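Local coordinates for protein L-ribulose 3-epimerase (Mesorhizobium loti, PDB 3VYL) that interconverts ketoses by epimerising them at carbon 3, acting most efficiently on L-ribulose, as a manganese-binding TIM-barrel enzyme, at residues A[37-51]-A[88-100]. Residues are numbered along the deposited sequence; the frame is centred on the assembly and turned at random.
Sequences FSYLDPADVDIGRLA and LNQTIALTRDLGG
Ala51 in helix 47-51 and Leu98 at the end of helix 88-98 bring the two backbones within 4.6 Å, CA to CA, the helix axes running 48° apart, while the loop before helix 47-51 passes over the preceding turns of helix 88-98. The small methyl of Ala51 suits this close approach, CB lying 3.4 Å from Leu98 O. Leu98 in turn spreads its branches: CD1 meets Leu50 CD1 at 3.6 Å and lies against Ile47 CG2, while CD2 points to the ring of Phe37 and to Leu40. The two branches of Ile47 part, one toward Leu98 and Asp97, the other toward Leu94. CG2, anti to the backbone N, reaches Leu98 and Asp97 CB, whereas CG1 carries CD1 to within 3.8 Å of Leu94 CD1. One turn back, Leu94 has CG anti to its own N (chi1 180°), extending both methyls under the loop, where CD2 packs against the backbone and CB of Leu40. Beyond it, Tyr39 lays its ring edge along the helix: CE1 is 3.2 Å from Thr91 OG1, which lies in the ring plane and is hydrogen-bonded to Ile87 O. The phenol oxygen rests on the extended chain of Gln90, whose amide stands 82° from the ring. A serine in place of Tyr39 would probably leave Gln90 free to turn and open a gap beside Thr91. No hydrogen bond joins the segments, so apolar packing dominates. Gly99, with positive phi, closes helix 88-98 in a Schellman motif. Following strand 34-37, this loop and helix pack on the helix after strand 60-66, as neighbouring beta-alpha units do around a TIM barrel.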
ATOM      1  N   PHE A  37      14.572  -3.173 -29.266  1.00 35.85           N
ATOM      2  CA  PHE A  37      15.628  -4.071 -29.625  1.00 36.82           C
ATOM      3  C   PHE A  37      16.845  -3.637 -28.886  1.00 40.00           C
ATOM      4  O   PHE A  37      17.057  -2.492 -28.769  1.00 38.06           O
ATOM      5  CB  PHE A  37      15.876  -3.999 -31.120  1.00 34.48           C
ATOM      6  CG  PHE A  37      14.858  -4.721 -31.943  1.00 32.80           C
ATOM      7  CD1 PHE A  37      14.678  -6.056 -31.803  1.00 31.99           C
ATOM      8  CD2 PHE A  37      14.113  -4.061 -32.853  1.00 31.46           C
ATOM      9  CE1 PHE A  37      13.763  -6.726 -32.535  1.00 32.10           C
ATOM     10  CE2 PHE A  37      13.204  -4.716 -33.606  1.00 31.58           C
ATOM     11  CZ  PHE A  37      13.021  -6.051 -33.443  1.00 32.47           C
ATOM     12  N   SER A  38      17.564  -4.568 -28.284  1.00 48.11           N
ATOM     13  CA  SER A  38      18.838  -4.319 -27.611  1.00 55.76           C
ATOM     14  C   SER A  38      20.103  -3.988 -28.365  1.00 59.73           C
ATOM     15  O   SER A  38      20.881  -3.194 -27.917  1.00 60.39           O
ATOM     16  CB  SER A  38      19.235  -5.527 -26.824  1.00 61.66           C
ATOM     17  OG  SER A  38      20.554  -5.911 -27.213  1.00 67.12           O
ATOM     18  N   TYR A  39      20.407  -4.744 -29.398  1.00 64.45           N
ATOM     19  CA  TYR A  39      21.339  -4.323 -30.422  1.00 66.58           C
ATOM     20  C   TYR A  39      21.314  -5.287 -31.578  1.00 62.82           C
ATOM     21  O   TYR A  39      21.205  -6.472 -31.376  1.00 58.09           O
ATOM     22  CB  TYR A  39      22.748  -4.139 -29.873  1.00 71.24           C
ATOM     23  CG  TYR A  39      23.634  -3.320 -30.766  1.00 75.00           C
ATOM     24  CD1 TYR A  39      23.696  -1.957 -30.655  1.00 74.76           C
ATOM     25  CD2 TYR A  39      24.400  -3.918 -31.726  1.00 78.86           C
ATOM     26  CE1 TYR A  39      24.507  -1.217 -31.471  1.00 74.18           C
ATOM     27  CE2 TYR A  39      25.209  -3.189 -32.551  1.00 78.79           C
ATOM     28  CZ  TYR A  39      25.251  -1.846 -32.406  1.00 77.80           C
ATOM     29  OH  TYR A  39      26.043  -1.150 -33.231  1.00 78.85           O
ATOM     30  N   LEU A  40      21.495  -4.766 -32.774  1.00 62.41           N
ATOM     31  CA  LEU A  40      21.462  -5.555 -33.972  1.00 65.60           C
ATOM     32  C   LEU A  40      22.654  -5.228 -34.841  1.00 67.80           C
ATOM     33  O   LEU A  40      22.923  -4.078 -35.102  1.00 68.51           O
ATOM     34  CB  LEU A  40      20.184  -5.263 -34.722  1.00 62.13           C
ATOM     35  CG  LEU A  40      18.897  -5.611 -34.006  1.00 61.44           C
ATOM     36  CD1 LEU A  40      17.728  -5.108 -34.802  1.00 61.51           C
ATOM     37  CD2 LEU A  40      18.762  -7.094 -33.857  1.00 61.07           C
ATOM     38  N   ASP A  41      23.364  -6.230 -35.314  1.00 69.09           N
ATOM     39  CA  ASP A  41      24.502  -5.954 -36.187  1.00 73.92           C
ATOM     40  C   ASP A  41      24.053  -5.699 -37.634  1.00 72.94           C
ATOM     41  O   ASP A  41      23.381  -6.544 -38.228  1.00 75.58           O
ATOM     42  CB  ASP A  41      25.526  -7.088 -36.125  1.00 74.97           C
ATOM     43  CG  ASP A  41      26.704  -6.852 -37.042  1.00 77.78           C
ATOM     44  OD1 ASP A  41      27.414  -5.840 -36.855  1.00 78.55           O
ATOM     45  OD2 ASP A  41      26.915  -7.676 -37.957  1.00 81.71           O
ATOM     46  N   PRO A  42      24.413  -4.523 -38.194  1.00 72.39           N
ATOM     47  CA  PRO A  42      24.048  -4.138 -39.570  1.00 71.94           C
ATOM     48  C   PRO A  42      24.425  -5.154 -40.655  1.00 71.35           C
ATOM     49  O   PRO A  42      23.647  -5.358 -41.585  1.00 71.01           O
ATOM     50  CB  PRO A  42      24.805  -2.821 -39.777  1.00 69.97           C
ATOM     51  CG  PRO A  42      24.907  -2.241 -38.409  1.00 68.66           C
ATOM     52  CD  PRO A  42      25.091  -3.418 -37.486  1.00 69.72           C
ATOM     53  N   ALA A  43      25.600  -5.774 -40.535  1.00 71.18           N
ATOM     54  CA  ALA A  43      26.044  -6.812 -41.475  1.00 70.38           C
ATOM     55  C   ALA A  43      25.296  -8.132 -41.281  1.00 70.46           C
ATOM     56  O   ALA A  43      25.171  -8.925 -42.224  1.00 70.41           O
ATOM     57  CB  ALA A  43      27.545  -7.034 -41.362  1.00 70.82           C
ATOM     58  N   ASP A  44      24.808  -8.350 -40.058  1.00 68.64           N
ATOM     59  CA  ASP A  44      24.077  -9.559 -39.665  1.00 66.82           C
ATOM     60  C   ASP A  44      22.584  -9.479 -40.017  1.00 64.10           C
ATOM     61  O   ASP A  44      21.920 -10.511 -40.186  1.00 63.23           O
ATOM     62  CB  ASP A  44      24.254  -9.783 -38.155  1.00 72.67           C
ATOM     63  CG  ASP A  44      23.706 -11.129 -37.668  1.00 78.46           C
ATOM     64  OD1 ASP A  44      23.612 -11.299 -36.429  1.00 80.99           O
ATOM     65  OD2 ASP A  44      23.379 -12.013 -38.494  1.00 77.80           O
ATOM     66  N   VAL A  45      22.068  -8.255 -40.134  1.00 59.22           N
ATOM     67  CA  VAL A  45      20.630  -8.010 -40.265  1.00 53.74           C
ATOM     68  C   VAL A  45      20.311  -7.140 -41.480  1.00 54.12           C
ATOM     69  O   VAL A  45      20.988  -6.142 -41.742  1.00 52.99           O
ATOM     70  CB  VAL A  45      20.071  -7.345 -38.981  1.00 49.66           C
ATOM     71  CG1 VAL A  45      18.601  -6.975 -39.136  1.00 47.16           C
ATOM     72  CG2 VAL A  45      20.268  -8.259 -37.786  1.00 46.05           C
ATOM     73  N   ASP A  46      19.277  -7.525 -42.222  1.00 57.75           N
ATOM     74  CA  ASP A  46      18.744  -6.687 -43.294  1.00 61.00           C
ATOM     75  C   ASP A  46      17.904  -5.560 -42.667  1.00 61.66           C
ATOM     76  O   ASP A  46      16.690  -5.697 -42.473  1.00 62.53           O
ATOM     77  CB  ASP A  46      17.917  -7.534 -44.269  1.00 62.81           C
ATOM     78  CG  ASP A  46      17.756  -6.882 -45.641  1.00 64.90           C
ATOM     79  OD1 ASP A  46      17.919  -5.643 -45.769  1.00 63.94           O
ATOM     80  OD2 ASP A  46      17.452  -7.628 -46.602  1.00 66.03           O
ATOM     81  N   ILE A  47      18.574  -4.452 -42.359  1.00 58.32           N
ATOM     82  CA  ILE A  47      17.991  -3.339 -41.603  1.00 59.04           C
ATOM     83  C   ILE A  47      16.756  -2.691 -42.255  1.00 62.25           C
ATOM     84  O   ILE A  47      15.731  -2.484 -41.591  1.00 64.96           O
ATOM     85  CB  ILE A  47      19.071  -2.274 -41.295  1.00 56.86           C
ATOM     86  CG1 ILE A  47      20.063  -2.821 -40.266  1.00 56.15           C
ATOM     87  CG2 ILE A  47      18.447  -0.967 -40.811  1.00 56.98           C
ATOM     88  CD1 ILE A  47      21.285  -1.950 -40.085  1.00 58.35           C
ATOM     89  N   GLY A  48      16.860  -2.366 -43.542  1.00 59.88           N
ATOM     90  CA  GLY A  48      15.782  -1.693 -44.259  1.00 57.47           C
ATOM     91  C   GLY A  48      14.576  -2.595 -44.404  1.00 58.09           C
ATOM     92  O   GLY A  48      13.434  -2.134 -44.359  1.00 58.17           O
ATOM     93  N   ARG A  49      14.841  -3.886 -44.586  1.00 57.61           N
ATOM     94  CA  ARG A  49      13.796  -4.895 -44.624  1.00 60.59           C
ATOM     95  C   ARG A  49      13.071  -4.902 -43.278  1.00 62.84           C
ATOM     96  O   ARG A  49      11.837  -4.874 -43.228  1.00 64.45           O
ATOM     97  CB  ARG A  49      14.400  -6.272 -44.939  1.00 61.68           C
ATOM     98  CG  ARG A  49      13.587  -7.465 -44.453  1.00 66.38           C
ATOM     99  CD  ARG A  49      12.483  -7.844 -45.428  1.00 72.91           C
ATOM    100  NE  ARG A  49      12.973  -8.738 -46.478  1.00 77.92           N
ATOM    101  CZ  ARG A  49      12.942 -10.068 -46.413  1.00 79.43           C
ATOM    102  NH1 ARG A  49      13.412 -10.794 -47.420  1.00 79.13           N
ATOM    103  NH2 ARG A  49      12.439 -10.677 -45.346  1.00 79.28           N
ATOM    104  N   LEU A  50      13.855  -4.929 -42.196  1.00 61.76           N
ATOM    105  CA  LEU A  50      13.336  -4.916 -40.835  1.00 58.36           C
ATOM    106  C   LEU A  50      12.464  -3.679 -40.616  1.00 59.02           C
ATOM    107  O   LEU A  50      11.300  -3.800 -40.210  1.00 57.66           O
ATOM    108  CB  LEU A  50      14.493  -4.922 -39.831  1.00 56.75           C
ATOM    109  CG  LEU A  50      14.460  -5.753 -38.538  1.00 54.39           C
ATOM    110  CD1 LEU A  50      15.245  -4.998 -37.481  1.00 53.34           C
ATOM    111  CD2 LEU A  50      13.066  -6.093 -38.028  1.00 50.76           C
ATOM    112  N   ALA A  51      13.025  -2.502 -40.905  1.00 54.57           N
ATOM    113  CA  ALA A  51      12.304  -1.237 -40.777  1.00 56.85           C
ATOM    114  C   ALA A  51      10.985  -1.228 -41.548  1.00 57.94           C
ATOM    115  O   ALA A  51       9.989  -0.657 -41.085  1.00 58.59           O
ATOM    116  CB  ALA A  51      13.181  -0.076 -41.215  1.00 56.63           C
ATOM    117  N   LEU A  88      28.072   4.167 -29.315  1.00 45.18           N
ATOM    118  CA  LEU A  88      26.970   5.126 -29.273  1.00 46.00           C
ATOM    119  C   LEU A  88      26.563   5.613 -30.668  1.00 46.83           C
ATOM    120  O   LEU A  88      25.378   5.539 -31.037  1.00 44.86           O
ATOM    121  CB  LEU A  88      27.336   6.305 -28.367  1.00 46.04           C
ATOM    122  CG  LEU A  88      26.804   6.385 -26.930  1.00 45.39           C
ATOM    123  CD1 LEU A  88      26.455   5.033 -26.330  1.00 45.47           C
ATOM    124  CD2 LEU A  88      27.805   7.120 -26.057  1.00 44.40           C
ATOM    125  N   ASN A  89      27.552   6.083 -31.437  1.00 48.18           N
ATOM    126  CA  ASN A  89      27.333   6.597 -32.794  1.00 49.30           C
ATOM    127  C   ASN A  89      26.699   5.559 -33.716  1.00 51.61           C
ATOM    128  O   ASN A  89      25.831   5.883 -34.537  1.00 53.34           O
ATOM    129  CB  ASN A  89      28.638   7.110 -33.405  1.00 48.43           C
ATOM    130  CG  ASN A  89      29.081   8.442 -32.824  1.00 51.07           C
ATOM    131  OD1 ASN A  89      28.266   9.318 -32.527  1.00 53.53           O
ATOM    132  ND2 ASN A  89      30.389   8.609 -32.677  1.00 52.01           N
ATOM    133  N   GLN A  90      27.125   4.308 -33.564  1.00 51.04           N
ATOM    134  CA  GLN A  90      26.598   3.224 -34.379  1.00 51.75           C
ATOM    135  C   GLN A  90      25.145   2.930 -34.013  1.00 49.04           C
ATOM    136  O   GLN A  90      24.297   2.776 -34.887  1.00 51.89           O
ATOM    137  CB  GLN A  90      27.476   1.984 -34.222  1.00 56.04           C
ATOM    138  CG  GLN A  90      27.481   1.065 -35.435  1.00 61.19           C
ATOM    139  CD  GLN A  90      28.519  -0.042 -35.326  1.00 64.59           C
ATOM    140  OE1 GLN A  90      29.500   0.075 -34.581  1.00 66.79           O
ATOM    141  NE2 GLN A  90      28.309  -1.126 -36.071  1.00 64.35           N
ATOM    142  N   THR A  91      24.865   2.882 -32.714  1.00 47.59           N
ATOM    143  CA  THR A  91      23.514   2.638 -32.197  1.00 45.36           C
ATOM    144  C   THR A  91      22.509   3.692 -32.671  1.00 42.00           C
ATOM    145  O   THR A  91      21.347   3.379 -32.952  1.00 36.26           O
ATOM    146  CB  THR A  91      23.513   2.572 -30.651  1.00 46.15           C
ATOM    147  OG1 THR A  91      24.556   1.693 -30.210  1.00 48.47           O
ATOM    148  CG2 THR A  91      22.166   2.063 -30.118  1.00 45.19           C
ATOM    149  N   ILE A  92      22.971   4.940 -32.745  1.00 42.13           N
ATOM    150  CA  ILE A  92      22.157   6.038 -33.256  1.00 41.41           C
ATOM    151  C   ILE A  92      21.754   5.770 -34.712  1.00 43.72           C
ATOM    152  O   ILE A  92      20.555   5.712 -35.032  1.00 45.14           O
ATOM    153  CB  ILE A  92      22.879   7.386 -33.114  1.00 39.33           C
ATOM    154  CG1 ILE A  92      23.009   7.750 -31.632  1.00 37.90           C
ATOM    155  CG2 ILE A  92      22.135   8.468 -33.879  1.00 40.03           C
ATOM    156  CD1 ILE A  92      23.842   8.982 -31.356  1.00 38.35           C
ATOM    157  N   ALA A  93      22.752   5.569 -35.574  1.00 43.49           N
ATOM    158  CA  ALA A  93      22.518   5.261 -36.984  1.00 43.85           C
ATOM    159  C   ALA A  93      21.621   4.035 -37.166  1.00 45.34           C
ATOM    160  O   ALA A  93      20.786   3.996 -38.079  1.00 47.06           O
ATOM    161  CB  ALA A  93      23.836   5.087 -37.725  1.00 43.54           C
ATOM    162  N   LEU A  94      21.776   3.040 -36.296  1.00 44.77           N
ATOM    163  CA  LEU A  94      20.847   1.911 -36.302  1.00 45.85           C
ATOM    164  C   LEU A  94      19.393   2.356 -36.041  1.00 45.74           C
ATOM    165  O   LEU A  94      18.494   2.016 -36.809  1.00 47.29           O
ATOM    166  CB  LEU A  94      21.284   0.828 -35.309  1.00 45.28           C
ATOM    167  CG  LEU A  94      20.385  -0.411 -35.225  1.00 46.20           C
ATOM    168  CD1 LEU A  94      20.532  -1.288 -36.459  1.00 48.37           C
ATOM    169  CD2 LEU A  94      20.694  -1.219 -33.976  1.00 48.88           C
ATOM    170  N   THR A  95      19.179   3.123 -34.970  1.00 46.80           N
ATOM    171  CA  THR A  95      17.843   3.614 -34.592  1.00 49.04           C
ATOM    172  C   THR A  95      17.231   4.411 -35.745  1.00 50.17           C
ATOM    173  O   THR A  95      16.121   4.113 -36.205  1.00 48.51           O
ATOM    174  CB  THR A  95      17.902   4.499 -33.318  1.00 49.84           C
ATOM    175  OG1 THR A  95      18.514   3.768 -32.247  1.00 49.19           O
ATOM    176  CG2 THR A  95      16.508   4.963 -32.889  1.00 47.23           C
ATOM    177  N   ARG A  96      17.986   5.413 -36.201  1.00 50.97           N
ATOM    178  CA  ARG A  96      17.610   6.265 -37.328  1.00 51.47           C
ATOM    179  C   ARG A  96      17.172   5.453 -38.546  1.00 49.93           C
ATOM    180  O   ARG A  96      16.092   5.685 -39.082  1.00 49.04           O
ATOM    181  CB  ARG A  96      18.766   7.204 -37.683  1.00 52.31           C
ATOM    182  CG  ARG A  96      18.491   8.162 -38.833  1.00 54.42           C
ATOM    183  CD  ARG A  96      19.792   8.547 -39.518  1.00 55.46           C
ATOM    184  NE  ARG A  96      20.439   7.368 -40.095  1.00 54.55           N
ATOM    185  CZ  ARG A  96      21.753   7.188 -40.182  1.00 55.02           C
ATOM    186  NH1 ARG A  96      22.600   8.114 -39.734  1.00 54.50           N
ATOM    187  NH2 ARG A  96      22.219   6.066 -40.717  1.00 54.58           N
ATOM    188  N   ASP A  97      17.993   4.487 -38.958  1.00 49.89           N
ATOM    189  CA  ASP A  97      17.706   3.709 -40.165  1.00 50.62           C
ATOM    190  C   ASP A  97      16.531   2.766 -39.979  1.00 50.66           C
ATOM    191  O   ASP A  97      15.893   2.350 -40.950  1.00 52.24           O
ATOM    192  CB  ASP A  97      18.943   2.946 -40.640  1.00 52.82           C
ATOM    193  CG  ASP A  97      20.001   3.861 -41.244  1.00 55.73           C
ATOM    194  OD1 ASP A  97      21.130   3.384 -41.492  1.00 58.31           O
ATOM    195  OD2 ASP A  97      19.714   5.057 -41.474  1.00 56.76           O
ATOM    196  N   LEU A  98      16.226   2.449 -38.729  1.00 50.83           N
ATOM    197  CA  LEU A  98      15.118   1.553 -38.440  1.00 51.34           C
ATOM    198  C   LEU A  98      13.796   2.333 -38.338  1.00 51.13           C
ATOM    199  O   LEU A  98      12.705   1.750 -38.355  1.00 50.08           O
ATOM    200  CB  LEU A  98      15.425   0.760 -37.171  1.00 52.54           C
ATOM    201  CG  LEU A  98      15.140  -0.743 -37.101  1.00 52.97           C
ATOM    202  CD1 LEU A  98      15.533  -1.478 -38.371  1.00 52.96           C
ATOM    203  CD2 LEU A  98      15.876  -1.323 -35.901  1.00 53.60           C
ATOM    204  N   GLY A  99      13.904   3.659 -38.269  1.00 48.56           N
ATOM    205  CA  GLY A  99      12.732   4.514 -38.180  1.00 49.58           C
ATOM    206  C   GLY A  99      12.272   4.616 -36.742  1.00 50.63           C
ATOM    207  O   GLY A  99      11.100   4.400 -36.437  1.00 49.85           O
ATOM    208  N   GLY A 100      13.216   4.926 -35.860  1.00 50.28           N
ATOM    209  CA  GLY A 100      12.955   5.066 -34.440  1.00 47.33           C
ATOM    210  C   GLY A 100      13.402   6.433 -33.970  1.00 48.72           C
ATOM    211  O   GLY A 100      14.227   7.086 -34.615  1.00 49.03           O
TER